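Local coordinates for Non-fluorescent flavoprotein (Photobacterium phosphoreum, PDB 1FVP) that binds two FMN molecules per subunit, each with a myristate attached, and forms a homodimer related to bacterial luciferase, at residues M129-V134 and L147-Y152; N2-G7 and Y183-A188. One frame throughout, in Å; residues are numbered along the deposited sequence.

Both contacts are buried, and both set a loop residue beside a strand of the same sheet against a helix: interaction 1 joins the break in strand 126-134 to the helix that follows it, while interaction 2 joins 2-7, the loop leading into strand 6-11, to 183-188 far along the chain. Interaction 1 is nested within the loop that interaction 2 closes. They meet where Leu-130 CD1 packs 4.1 Å from Val-184 CG1. One FMA touches both, at different ends: 129-134 meets the end of its fatty tail, whereas 2-7 and 183-188 hold the flavin rings and the nearer tail. Interaction 1 is centred on an oblique pair of rings, interaction 2 on an indole against two alanine methyls.

Interaction 1: residues M129-V134 and L147-Y152; sequences MLHVNV and LYIENY. With FMA (6-(3-tetradecanoic acid) flavine mononucleotide), chain D.
An oblique aromatic contact, His-131 against Tyr-148, packs the loop that interrupts strand 126-134 onto helix 138-155 in the modified beta/alpha barrel of the luciferase family; the helix follows the strand in the chain. His-131 sits in that short break, and its side chain heads for the helix. The two side chains cross at roughly a right angle: ring planes lie at 68°, with centroids 4.8 Å apart. The CD2 and CE2 atoms of Tyr-148 are the ones nearest His-131 NE2, met obliquely, the Tyr-148 CG being swung away from the backbone N (chi1 -158°). Ile-149 adds an apolar neighbour with CD1, 4.2 Å from His-131 ND1. Outside the pair, the ring of Trp-96 also meets the imidazole, and Val-11 of strand 6-11 touches both His-131 and Tyr-148.

The next residue turns the other way. Val-132 leaves the backbone on the opposite side from His-131, where it and Val-134 line the pocket for the fatty tail of FMA. Both Val-132 methyls meet the fatty chain, CG1 3.6 Å from FMA C14 and CG2 3.5 Å from FMA C13, while Val-134 CG2 lies 3.5 Å from FMA C14.

Interaction 2: residues N2-G7 and Y183-A188; sequences NKWNYG and YVANLA. With FMA (6-(3-tetradecanoic acid) flavine mononucleotide), chain D.
Trp-4 reaches across to helix 178-190 with the far corner of its indole: CH2 lies 3.7 Å from Ala-188 CB and 4.1 Å from Ala-185 CB. The Ala-185 methyl comes in at the indole edge, near the ring plane, whereas that of Ala-188 approaches obliquely. With chi1 at -58°, Trp-4 CG lies anti to its carbonyl carbon, and the ring extends from the loop beneath the flavin. One indole face takes the pyrimidine part of FMA, whose C4 sits 3.4 Å above the plane, over its centre.

Ala-185 serves both partners, because its CB also lies 3.4 Å from FMA C7 on the dimethyl-bearing ring. At the other end of the flavin, N3 gives its hydrogen to the backbone oxygen of Asn-2 (2.8 Å from FMA N3 to Asn-2 O, N-H...O angle 149°), a main-chain grip on that end; Asn-193 OD1 is also hydrogen-bonded to FMA. Tyr-6 meets the tail with OH, at C6' and C7', its ring oblique to C7', and farther along Val-184 lays both methyls against C11 from one side.

These pieces belong to the family's modified beta/alpha barrel: the first strand, 6-11, starts just after Trp-4, and helix 178-190 comes between strands 174-175 and 195-199 in the sequence. Strand 195-199 neighbours 6-11 through a backbone hydrogen bond of Gly-7 with Phe-197, whose ring also meets Trp-4. On the other flank a backbone hydrogen bond joins Tyr-6 to Asp-43, and the Tyr-6 side chain touches Val-221 of helix 207-227. Tyr-183, in helix 178-190, is hydrogen-bonded through OH to Ser-171 O.

Interaction 1: residues M129-V134 and L147-Y152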
ATOM      1  N   MET A 129       0.152   4.878  13.868  1.00 17.46           N
ATOM      2  CA  MET A 129      -0.036   6.002  12.965  1.00 17.11           C
ATOM      3  C   MET A 129      -0.349   7.320  13.715  1.00 16.99           C
ATOM      4  O   MET A 129      -1.497   7.523  14.161  1.00 17.20           O
ATOM      5  CB  MET A 129      -1.130   5.832  11.931  1.00 16.71           C
ATOM      6  CG  MET A 129      -1.247   4.519  11.264  1.00 17.45           C
ATOM      7  SD  MET A 129      -2.320   4.700   9.782  1.00 17.69           S
ATOM      8  CE  MET A 129      -3.781   5.410  10.541  1.00 18.21           C
ATOM      9  N   LEU A 130       0.649   8.177  13.727  1.00 16.09           N
ATOM     10  CA  LEU A 130       0.660   9.492  14.323  1.00 15.66           C
ATOM     11  C   LEU A 130       0.911  10.627  13.303  1.00 15.71           C
ATOM     12  O   LEU A 130       1.683  10.567  12.348  1.00 14.71           O
ATOM     13  CB  LEU A 130       1.790   9.545  15.354  1.00 15.37           C
ATOM     14  CG  LEU A 130       2.012   8.459  16.353  1.00 15.27           C
ATOM     15  CD1 LEU A 130       3.477   8.392  16.752  1.00 14.57           C
ATOM     16  CD2 LEU A 130       1.134   8.751  17.570  1.00 16.20           C
ATOM     17  N   HIS A 131       0.266  11.730  13.610  1.00 16.21           N
ATOM     18  CA  HIS A 131       0.248  13.016  12.943  1.00 16.44           C
ATOM     19  C   HIS A 131       1.219  13.995  13.582  1.00 17.22           C
ATOM     20  O   HIS A 131       0.712  14.916  14.251  1.00 18.48           O
ATOM     21  CB  HIS A 131      -1.165  13.692  13.025  1.00 14.85           C
ATOM     22  CG  HIS A 131      -1.727  13.840  11.659  1.00 15.53           C
ATOM     23  ND1 HIS A 131      -2.890  13.318  11.180  1.00 15.30           N
ATOM     24  CD2 HIS A 131      -1.148  14.496  10.612  1.00 16.37           C
ATOM     25  CE1 HIS A 131      -3.014  13.665   9.900  1.00 15.79           C
ATOM     26  NE2 HIS A 131      -1.978  14.361   9.523  1.00 16.35           N
ATOM     27  N   VAL A 132       2.510  13.859  13.433  1.00 17.59           N
ATOM     28  CA  VAL A 132       3.476  14.799  14.028  1.00 18.42           C
ATOM     29  C   VAL A 132       3.328  16.236  13.533  1.00 19.03           C
ATOM     30  O   VAL A 132       2.870  16.529  12.407  1.00 19.53           O
ATOM     31  CB  VAL A 132       4.900  14.274  13.731  1.00 18.27           C
ATOM     32  CG1 VAL A 132       5.991  15.308  13.879  1.00 18.46           C
ATOM     33  CG2 VAL A 132       5.212  13.083  14.624  1.00 19.79           C
ATOM     34  N   ASN A 133       3.764  17.141  14.394  1.00 19.33           N
ATOM     35  CA  ASN A 133       3.775  18.598  14.128  1.00 19.48           C
ATOM     36  C   ASN A 133       4.687  19.197  15.204  1.00 19.80           C
ATOM     37  O   ASN A 133       4.165  19.359  16.299  1.00 18.92           O
ATOM     38  CB  ASN A 133       2.398  19.225  14.108  1.00 18.60           C
ATOM     39  CG  ASN A 133       2.453  20.720  13.897  1.00 17.88           C
ATOM     40  OD1 ASN A 133       3.337  21.356  14.451  1.00 17.98           O
ATOM     41  ND2 ASN A 133       1.558  21.299  13.111  1.00 18.52           N
ATOM     42  N   VAL A 134       5.911  19.481  14.852  1.00 21.38           N
ATOM     43  CA  VAL A 134       6.893  20.015  15.802  1.00 23.94           C
ATOM     44  C   VAL A 134       7.166  21.501  15.679  1.00 25.72           C
ATOM     45  O   VAL A 134       7.668  21.964  14.639  1.00 26.64           O
ATOM     46  CB  VAL A 134       8.186  19.168  15.633  1.00 24.16           C
ATOM     47  CG1 VAL A 134       9.482  19.892  15.962  1.00 24.06           C
ATOM     48  CG2 VAL A 134       8.097  17.879  16.430  1.00 24.71           C
ATOM     49  N   LEU A 147      -6.092  22.127  12.259  1.00 33.41           N
ATOM     50  CA  LEU A 147      -6.545  22.632  10.967  1.00 34.23           C
ATOM     51  C   LEU A 147      -6.464  21.506   9.951  1.00 35.26           C
ATOM     52  O   LEU A 147      -7.274  21.462   9.005  1.00 35.92           O
ATOM     53  CB  LEU A 147      -5.824  23.932  10.633  1.00 34.24           C
ATOM     54  CG  LEU A 147      -6.785  25.126  10.526  1.00 34.67           C
ATOM     55  CD1 LEU A 147      -6.973  25.761  11.889  1.00 34.59           C
ATOM     56  CD2 LEU A 147      -6.237  26.123   9.517  1.00 34.48           C
ATOM     57  N   TYR A 148      -5.516  20.604  10.163  1.00 36.12           N
ATOM     58  CA  TYR A 148      -5.357  19.447   9.251  1.00 36.39           C
ATOM     59  C   TYR A 148      -6.539  18.490   9.450  1.00 36.81           C
ATOM     60  O   TYR A 148      -7.026  17.857   8.503  1.00 36.58           O
ATOM     61  CB  TYR A 148      -4.018  18.754   9.482  1.00 36.49           C
ATOM     62  CG  TYR A 148      -3.565  17.933   8.300  1.00 37.49           C
ATOM     63  CD1 TYR A 148      -3.045  18.591   7.180  1.00 38.10           C
ATOM     64  CD2 TYR A 148      -3.648  16.542   8.270  1.00 37.57           C
ATOM     65  CE1 TYR A 148      -2.608  17.872   6.070  1.00 38.75           C
ATOM     66  CE2 TYR A 148      -3.212  15.811   7.165  1.00 38.07           C
ATOM     67  CZ  TYR A 148      -2.694  16.474   6.062  1.00 38.53           C
ATOM     68  OH  TYR A 148      -2.263  15.781   4.964  1.00 38.17           O
ATOM     69  N   ILE A 149      -6.995  18.408  10.691  1.00 37.17           N
ATOM     70  CA  ILE A 149      -8.100  17.612  11.176  1.00 37.15           C
ATOM     71  C   ILE A 149      -9.469  18.271  10.956  1.00 37.67           C
ATOM     72  O   ILE A 149     -10.338  17.698  10.294  1.00 37.52           O
ATOM     73  CB  ILE A 149      -8.029  17.306  12.720  1.00 36.15           C
ATOM     74  CG1 ILE A 149      -6.613  17.024  13.196  1.00 35.52           C
ATOM     75  CG2 ILE A 149      -9.047  16.171  13.030  1.00 36.76           C
ATOM     76  CD1 ILE A 149      -5.992  15.672  12.785  1.00 35.70           C
ATOM     77  N   GLU A 150      -9.649  19.443  11.539  1.00 38.53           N
ATOM     78  CA  GLU A 150     -10.908  20.180  11.418  1.00 39.94           C
ATOM     79  C   GLU A 150     -11.457  20.137   9.998  1.00 40.61           C
ATOM     80  O   GLU A 150     -12.688  20.257   9.818  1.00 40.86           O
ATOM     81  CB  GLU A 150     -10.860  21.629  11.886  1.00 40.60           C
ATOM     82  CG  GLU A 150     -11.723  21.974  13.092  1.00 41.06           C
ATOM     83  CD  GLU A 150     -11.402  23.239  13.823  1.00 41.41           C
ATOM     84  OE1 GLU A 150     -10.389  23.378  14.494  1.00 41.67           O
ATOM     85  OE2 GLU A 150     -12.303  24.095  13.664  1.00 41.63           O
ATOM     86  N   ASN A 151     -10.569  19.978   9.035  1.00 41.22           N
ATOM     87  CA  ASN A 151     -10.983  19.884   7.623  1.00 42.07           C
ATOM     88  C   ASN A 151     -11.410  18.425   7.378  1.00 42.91           C
ATOM     89  O   ASN A 151     -12.488  18.182   6.820  1.00 42.78           O
ATOM     90  CB  ASN A 151      -9.878  20.331   6.673  1.00 41.46           C
ATOM     91  CG  ASN A 151      -9.821  21.843   6.608  1.00 41.02           C
ATOM     92  OD1 ASN A 151      -8.784  22.414   6.932  1.00 40.83           O
ATOM     93  ND2 ASN A 151     -10.952  22.429   6.225  1.00 41.02           N
ATOM     94  N   TYR A 152     -10.515  17.551   7.816  1.00 43.74           N
ATOM     95  CA  TYR A 152     -10.653  16.102   7.714  1.00 44.82           C
ATOM     96  C   TYR A 152     -12.001  15.631   8.245  1.00 45.50           C
ATOM     97  O   TYR A 152     -12.541  14.669   7.652  1.00 45.58           O
ATOM     98  CB  TYR A 152      -9.447  15.350   8.351  1.00 45.65           C
ATOM     99  CG  TYR A 152      -9.868  14.014   8.921  1.00 46.40           C
ATOM    100  CD1 TYR A 152     -10.351  13.935  10.232  1.00 47.08           C
ATOM    101  CD2 TYR A 152      -9.884  12.862   8.141  1.00 46.90           C
ATOM    102  CE1 TYR A 152     -10.827  12.731  10.752  1.00 47.98           C
ATOM    103  CE2 TYR A 152     -10.343  11.647   8.651  1.00 47.41           C
ATOM    104  CZ  TYR A 152     -10.818  11.581   9.954  1.00 47.85           C
ATOM    105  OH  TYR A 152     -11.279  10.389  10.450  1.00 47.83           O
TER
HETATM  106  N1  FMA D 233      13.628   1.279  23.293  1.00 60.48           N
HETATM  107  C2  FMA D 233      13.859   0.382  22.333  1.00 60.72           C
HETATM  108  O2  FMA D 233      13.802  -0.788  22.391  1.00 61.31           O
HETATM  109  N3  FMA D 233      14.234   0.850  21.005  1.00 60.32           N
HETATM  110  C4  FMA D 233      14.352   2.166  20.740  1.00 60.08           C
HETATM  111  O4  FMA D 233      14.673   2.506  19.622  1.00 60.17           O
HETATM  112  C4A FMA D 233      14.104   3.109  21.786  1.00 59.98           C
HETATM  113  N5  FMA D 233      14.193   4.406  21.637  1.00 59.61           N
HETATM  114  C5A FMA D 233      13.976   5.338  22.578  1.00 59.09           C
HETATM  115  C6  FMA D 233      14.093   6.702  22.326  1.00 58.14           C
HETATM  116  C7  FMA D 233      13.850   7.577  23.355  1.00 58.58           C
HETATM  117  C7M FMA D 233      13.940   9.135  23.193  1.00 58.82           C
HETATM  118  C8  FMA D 233      13.490   7.114  24.675  1.00 58.87           C
HETATM  119  C8M FMA D 233      13.219   8.027  25.826  1.00 58.53           C
HETATM  120  C9  FMA D 233      13.387   5.756  24.889  1.00 59.24           C
HETATM  121  C9A FMA D 233      13.605   4.836  23.905  1.00 59.43           C
HETATM  122  N10 FMA D 233      13.510   3.459  24.056  1.00 59.88           N
HETATM  123  C10 FMA D 233      13.735   2.546  23.112  1.00 60.07           C
HETATM  124  C1B FMA D 233      13.121   2.881  25.419  1.00 60.34           C
HETATM  125  C2B FMA D 233      12.380   1.477  25.356  1.00 61.21           C
HETATM  126  O2B FMA D 233      11.240   1.732  26.156  1.00 61.05           O
HETATM  127  C3B FMA D 233      13.291   0.404  25.908  1.00 62.19           C
HETATM  128  O3' FMA D 233      14.626   0.793  25.851  1.00 62.26           O
HETATM  129  C4B FMA D 233      13.156  -0.977  25.258  1.00 63.13           C
HETATM  130  O4' FMA D 233      11.773  -1.472  25.365  1.00 62.91           O
HETATM  131  C5B FMA D 233      14.084  -2.005  25.962  1.00 64.30           C
HETATM  132  O5' FMA D 233      13.156  -3.134  26.476  1.00 65.69           O
HETATM  133  P   FMA D 233      13.087  -3.761  27.925  1.00 66.69           P
HETATM  134  O1P FMA D 233      14.482  -4.475  27.980  1.00 66.42           O
HETATM  135  O2P FMA D 233      12.980  -2.670  28.875  1.00 66.35           O
HETATM  136  O3P FMA D 233      11.941  -4.529  28.001  1.00 66.81           O
HETATM  137  C1' FMA D 233      16.603   7.786  19.881  0.92 56.81           C
HETATM  138  O1' FMA D 233      16.472   8.911  20.498  0.84 56.91           O
HETATM  139  O2' FMA D 233      17.652   7.558  19.270  0.69 56.83           O
HETATM  140  C2' FMA D 233      15.842   6.680  20.535  0.94 56.80           C
HETATM  141  C3' FMA D 233      14.434   7.121  20.956  0.98 56.83           C
HETATM  142  C4' FMA D 233      13.475   6.716  19.877  1.00 55.71           C
HETATM  143  C5' FMA D 233      13.089   7.699  18.799  1.00 54.27           C
HETATM  144  C6' FMA D 233      11.609   7.720  18.508  1.00 52.90           C
HETATM  145  C7' FMA D 233      11.297   8.158  17.084  1.00 51.63           C
HETATM  146  C8' FMA D 233      10.500   9.383  16.932  1.00 50.39           C
HETATM  147  C9' FMA D 233       8.987   9.293  16.826  1.00 49.40           C
HETATM  148  C11 FMA D 233       8.292  10.603  17.044  1.00 48.72           C
HETATM  149  C12 FMA D 233       8.835  11.891  16.545  1.00 48.26           C
HETATM  150  C13 FMA D 233       8.034  13.142  16.689  1.00 47.59           C
HETATM  151  C14 FMA D 233       8.614  14.394  16.113  1.00 47.07           C
HETATM  152  C15 FMA D 233      10.079  14.598  16.377  1.00 46.97           C

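Interaction 2: residues N2-G7 and Y183-A188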
ATOM      1  N   ASN A   2      13.458  -4.925  18.743  1.00 47.87           N
ATOM      2  CA  ASN A   2      13.700  -4.013  19.858  1.00 46.59           C
ATOM      3  C   ASN A   2      14.119  -2.724  19.089  1.00 45.75           C
ATOM      4  O   ASN A   2      14.152  -1.598  19.557  1.00 45.63           O
ATOM      5  CB  ASN A   2      14.714  -4.494  20.857  1.00 47.24           C
ATOM      6  CG  ASN A   2      16.127  -3.968  20.671  1.00 47.83           C
ATOM      7  OD1 ASN A   2      16.605  -3.651  19.563  1.00 48.12           O
ATOM      8  ND2 ASN A   2      16.854  -3.857  21.791  1.00 48.17           N
ATOM      9  N   LYS A   3      14.500  -3.070  17.866  1.00 44.47           N
ATOM     10  CA  LYS A   3      14.920  -2.159  16.818  1.00 42.96           C
ATOM     11  C   LYS A   3      13.571  -1.710  16.200  1.00 41.55           C
ATOM     12  O   LYS A   3      12.821  -2.604  15.808  1.00 41.09           O
ATOM     13  CB  LYS A   3      15.693  -2.798  15.680  1.00 43.74           C
ATOM     14  CG  LYS A   3      15.695  -1.960  14.395  1.00 44.17           C
ATOM     15  CD  LYS A   3      16.383  -2.674  13.253  1.00 44.95           C
ATOM     16  CE  LYS A   3      16.123  -2.016  11.914  1.00 45.67           C
ATOM     17  NZ  LYS A   3      17.144  -2.462  10.924  1.00 46.47           N
ATOM     18  N   TRP A   4      13.406  -0.419  16.171  1.00 40.50           N
ATOM     19  CA  TRP A   4      12.219   0.248  15.657  1.00 39.35           C
ATOM     20  C   TRP A   4      12.428   0.764  14.229  1.00 39.05           C
ATOM     21  O   TRP A   4      13.273   1.652  14.038  1.00 39.69           O
ATOM     22  CB  TRP A   4      11.861   1.434  16.541  1.00 37.84           C
ATOM     23  CG  TRP A   4      11.620   1.114  17.965  1.00 37.77           C
ATOM     24  CD1 TRP A   4      11.736  -0.071  18.633  1.00 37.43           C
ATOM     25  CD2 TRP A   4      11.235   2.093  18.955  1.00 37.84           C
ATOM     26  NE1 TRP A   4      11.453   0.098  19.964  1.00 37.50           N
ATOM     27  CE2 TRP A   4      11.133   1.409  20.189  1.00 37.67           C
ATOM     28  CE3 TRP A   4      10.957   3.455  18.885  1.00 37.29           C
ATOM     29  CZ2 TRP A   4      10.762   2.058  21.352  1.00 37.72           C
ATOM     30  CZ3 TRP A   4      10.600   4.092  20.046  1.00 37.68           C
ATOM     31  CH2 TRP A   4      10.496   3.414  21.258  1.00 37.64           C
ATOM     32  N   ASN A   5      11.640   0.192  13.337  1.00 37.96           N
ATOM     33  CA  ASN A   5      11.708   0.620  11.910  1.00 36.55           C
ATOM     34  C   ASN A   5      10.768   1.835  11.896  1.00 35.20           C
ATOM     35  O   ASN A   5       9.893   1.913  12.791  1.00 35.08           O
ATOM     36  CB  ASN A   5      11.425  -0.564  11.014  1.00 37.47           C
ATOM     37  CG  ASN A   5      11.882  -0.469   9.577  1.00 38.41           C
ATOM     38  OD1 ASN A   5      11.048  -0.521   8.644  1.00 38.94           O
ATOM     39  ND2 ASN A   5      13.187  -0.336   9.312  1.00 38.46           N
ATOM     40  N   TYR A   6      10.965   2.741  10.965  1.00 33.42           N
ATOM     41  CA  TYR A   6      10.155   3.951  10.809  1.00 31.15           C
ATOM     42  C   TYR A   6       9.712   4.119   9.359  1.00 29.40           C
ATOM     43  O   TYR A   6      10.506   3.923   8.430  1.00 28.62           O
ATOM     44  CB  TYR A   6      10.939   5.199  11.236  1.00 31.99           C
ATOM     45  CG  TYR A   6      11.324   5.186  12.690  1.00 32.87           C
ATOM     46  CD1 TYR A   6      10.388   5.515  13.676  1.00 33.83           C
ATOM     47  CD2 TYR A   6      12.610   4.852  13.085  1.00 33.41           C
ATOM     48  CE1 TYR A   6      10.731   5.517  15.027  1.00 34.24           C
ATOM     49  CE2 TYR A   6      12.968   4.834  14.434  1.00 34.18           C
ATOM     50  CZ  TYR A   6      12.026   5.169  15.396  1.00 34.45           C
ATOM     51  OH  TYR A   6      12.412   5.151  16.702  1.00 35.43           O
ATOM     52  N   GLY A   7       8.459   4.494   9.225  1.00 28.03           N
ATOM     53  CA  GLY A   7       7.827   4.710   7.903  1.00 26.62           C
ATOM     54  C   GLY A   7       7.133   6.067   7.932  1.00 25.58           C
ATOM     55  O   GLY A   7       7.166   6.706   8.992  1.00 26.11           O
ATOM     56  N   TYR A 183       7.719  11.855  24.127  1.00 36.00           N
ATOM     57  CA  TYR A 183       6.282  11.583  24.252  1.00 36.07           C
ATOM     58  C   TYR A 183       5.930  10.256  23.581  1.00 36.32           C
ATOM     59  O   TYR A 183       5.138   9.485  24.139  1.00 37.14           O
ATOM     60  CB  TYR A 183       5.372  12.653  23.633  1.00 35.36           C
ATOM     61  CG  TYR A 183       3.926  12.233  23.512  1.00 34.36           C
ATOM     62  CD1 TYR A 183       3.134  12.022  24.632  1.00 34.33           C
ATOM     63  CD2 TYR A 183       3.355  12.029  22.267  1.00 34.76           C
ATOM     64  CE1 TYR A 183       1.798  11.645  24.528  1.00 34.53           C
ATOM     65  CE2 TYR A 183       2.021  11.648  22.143  1.00 35.41           C
ATOM     66  CZ  TYR A 183       1.235  11.460  23.275  1.00 35.00           C
ATOM     67  OH  TYR A 183      -0.068  11.083  23.095  1.00 34.89           O
ATOM     68  N   VAL A 184       6.481  10.117  22.393  1.00 35.95           N
ATOM     69  CA  VAL A 184       6.205   8.876  21.621  1.00 35.32           C
ATOM     70  C   VAL A 184       6.932   7.751  22.342  1.00 35.25           C
ATOM     71  O   VAL A 184       6.320   6.751  22.763  1.00 35.45           O
ATOM     72  CB  VAL A 184       6.564   9.180  20.166  1.00 35.11           C
ATOM     73  CG1 VAL A 184       5.732  10.330  19.604  1.00 34.77           C
ATOM     74  CG2 VAL A 184       8.036   9.539  20.030  1.00 34.99           C
ATOM     75  N   ALA A 185       8.227   7.935  22.538  1.00 34.81           N
ATOM     76  CA  ALA A 185       9.066   6.934  23.210  1.00 34.46           C
ATOM     77  C   ALA A 185       8.735   6.956  24.698  1.00 34.32           C
ATOM     78  O   ALA A 185       9.611   6.964  25.567  1.00 34.63           O
ATOM     79  CB  ALA A 185      10.529   7.157  22.912  1.00 34.08           C
ATOM     80  N   ASN A 186       7.455   6.969  24.945  1.00 34.05           N
ATOM     81  CA  ASN A 186       6.797   6.984  26.262  1.00 34.04           C
ATOM     82  C   ASN A 186       5.499   6.177  26.009  1.00 33.28           C
ATOM     83  O   ASN A 186       5.103   5.309  26.788  1.00 33.66           O
ATOM     84  CB  ASN A 186       6.559   8.396  26.751  1.00 35.71           C
ATOM     85  CG  ASN A 186       6.501   8.655  28.242  1.00 36.91           C
ATOM     86  OD1 ASN A 186       5.694   8.075  28.997  1.00 36.95           O
ATOM     87  ND2 ASN A 186       7.382   9.575  28.680  1.00 36.53           N
ATOM     88  N   LEU A 187       4.935   6.544  24.861  1.00 31.75           N
ATOM     89  CA  LEU A 187       3.716   5.955  24.349  1.00 30.35           C
ATOM     90  C   LEU A 187       4.002   4.534  23.849  1.00 30.35           C
ATOM     91  O   LEU A 187       3.139   3.645  24.017  1.00 30.28           O
ATOM     92  CB  LEU A 187       3.087   6.829  23.250  1.00 28.54           C
ATOM     93  CG  LEU A 187       1.728   6.297  22.784  1.00 27.61           C
ATOM     94  CD1 LEU A 187       0.766   6.131  23.955  1.00 26.08           C
ATOM     95  CD2 LEU A 187       1.137   7.239  21.753  1.00 27.31           C
ATOM     96  N   ALA A 188       5.195   4.404  23.257  1.00 29.54           N
ATOM     97  CA  ALA A 188       5.591   3.077  22.738  1.00 28.58           C
ATOM     98  C   ALA A 188       5.188   2.122  23.879  1.00 28.31           C
ATOM     99  O   ALA A 188       4.450   1.162  23.667  1.00 28.19           O
ATOM    100  CB  ALA A 188       7.052   2.979  22.398  1.00 28.34           C
TER
HETATM  101  N1  FMA D 233      13.628   1.279  23.293  1.00 60.48           N
HETATM  102  C2  FMA D 233      13.859   0.382  22.333  1.00 60.72           C
HETATM  103  O2  FMA D 233      13.802  -0.788  22.391  1.00 61.31           O
HETATM  104  N3  FMA D 233      14.234   0.850  21.005  1.00 60.32           N
HETATM  105  C4  FMA D 233      14.352   2.166  20.740  1.00 60.08           C
HETATM  106  O4  FMA D 233      14.673   2.506  19.622  1.00 60.17           O
HETATM  107  C4A FMA D 233      14.104   3.109  21.786  1.00 59.98           C
HETATM  108  N5  FMA D 233      14.193   4.406  21.637  1.00 59.61           N
HETATM  109  C5A FMA D 233      13.976   5.338  22.578  1.00 59.09           C
HETATM  110  C6  FMA D 233      14.093   6.702  22.326  1.00 58.14           C
HETATM  111  C7  FMA D 233      13.850   7.577  23.355  1.00 58.58           C
HETATM  112  C7M FMA D 233      13.940   9.135  23.193  1.00 58.82           C
HETATM  113  C8  FMA D 233      13.490   7.114  24.675  1.00 58.87           C
HETATM  114  C8M FMA D 233      13.219   8.027  25.826  1.00 58.53           C
HETATM  115  C9  FMA D 233      13.387   5.756  24.889  1.00 59.24           C
HETATM  116  C9A FMA D 233      13.605   4.836  23.905  1.00 59.43           C
HETATM  117  N10 FMA D 233      13.510   3.459  24.056  1.00 59.88           N
HETATM  118  C10 FMA D 233      13.735   2.546  23.112  1.00 60.07           C
HETATM  119  C1B FMA D 233      13.121   2.881  25.419  1.00 60.34           C
HETATM  120  C2B FMA D 233      12.380   1.477  25.356  1.00 61.21           C
HETATM  121  O2B FMA D 233      11.240   1.732  26.156  1.00 61.05           O
HETATM  122  C3B FMA D 233      13.291   0.404  25.908  1.00 62.19           C
HETATM  123  O3' FMA D 233      14.626   0.793  25.851  1.00 62.26           O
HETATM  124  C4B FMA D 233      13.156  -0.977  25.258  1.00 63.13           C
HETATM  125  O4' FMA D 233      11.773  -1.472  25.365  1.00 62.91           O
HETATM  126  C5B FMA D 233      14.084  -2.005  25.962  1.00 64.30           C
HETATM  127  O5' FMA D 233      13.156  -3.134  26.476  1.00 65.69           O
HETATM  128  P   FMA D 233      13.087  -3.761  27.925  1.00 66.69           P
HETATM  129  O1P FMA D 233      14.482  -4.475  27.980  1.00 66.42           O
HETATM  130  O2P FMA D 233      12.980  -2.670  28.875  1.00 66.35           O
HETATM  131  O3P FMA D 233      11.941  -4.529  28.001  1.00 66.81           O
HETATM  132  C1' FMA D 233      16.603   7.786  19.881  0.92 56.81           C
HETATM  133  O1' FMA D 233      16.472   8.911  20.498  0.84 56.91           O
HETATM  134  O2' FMA D 233      17.652   7.558  19.270  0.69 56.83           O
HETATM  135  C2' FMA D 233      15.842   6.680  20.535  0.94 56.80           C
HETATM  136  C3' FMA D 233      14.434   7.121  20.956  0.98 56.83           C
HETATM  137  C4' FMA D 233      13.475   6.716  19.877  1.00 55.71           C
HETATM  138  C5' FMA D 233      13.089   7.699  18.799  1.00 54.27           C
HETATM  139  C6' FMA D 233      11.609   7.720  18.508  1.00 52.90           C
HETATM  140  C7' FMA D 233      11.297   8.158  17.084  1.00 51.63           C
HETATM  141  C8' FMA D 233      10.500   9.383  16.932  1.00 50.39           C
HETATM  142  C9' FMA D 233       8.987   9.293  16.826  1.00 49.40           C
HETATM  143  C11 FMA D 233       8.292  10.603  17.044  1.00 48.72           C
HETATM  144  C12 FMA D 233       8.835  11.891  16.545  1.00 48.26           C
HETATM  145  C13 FMA D 233       8.034  13.142  16.689  1.00 47.59           C
HETATM  146  C14 FMA D 233       8.614  14.394  16.113  1.00 47.07           C
HETATM  147  C15 FMA D 233      10.079  14.598  16.377  1.00 46.97           C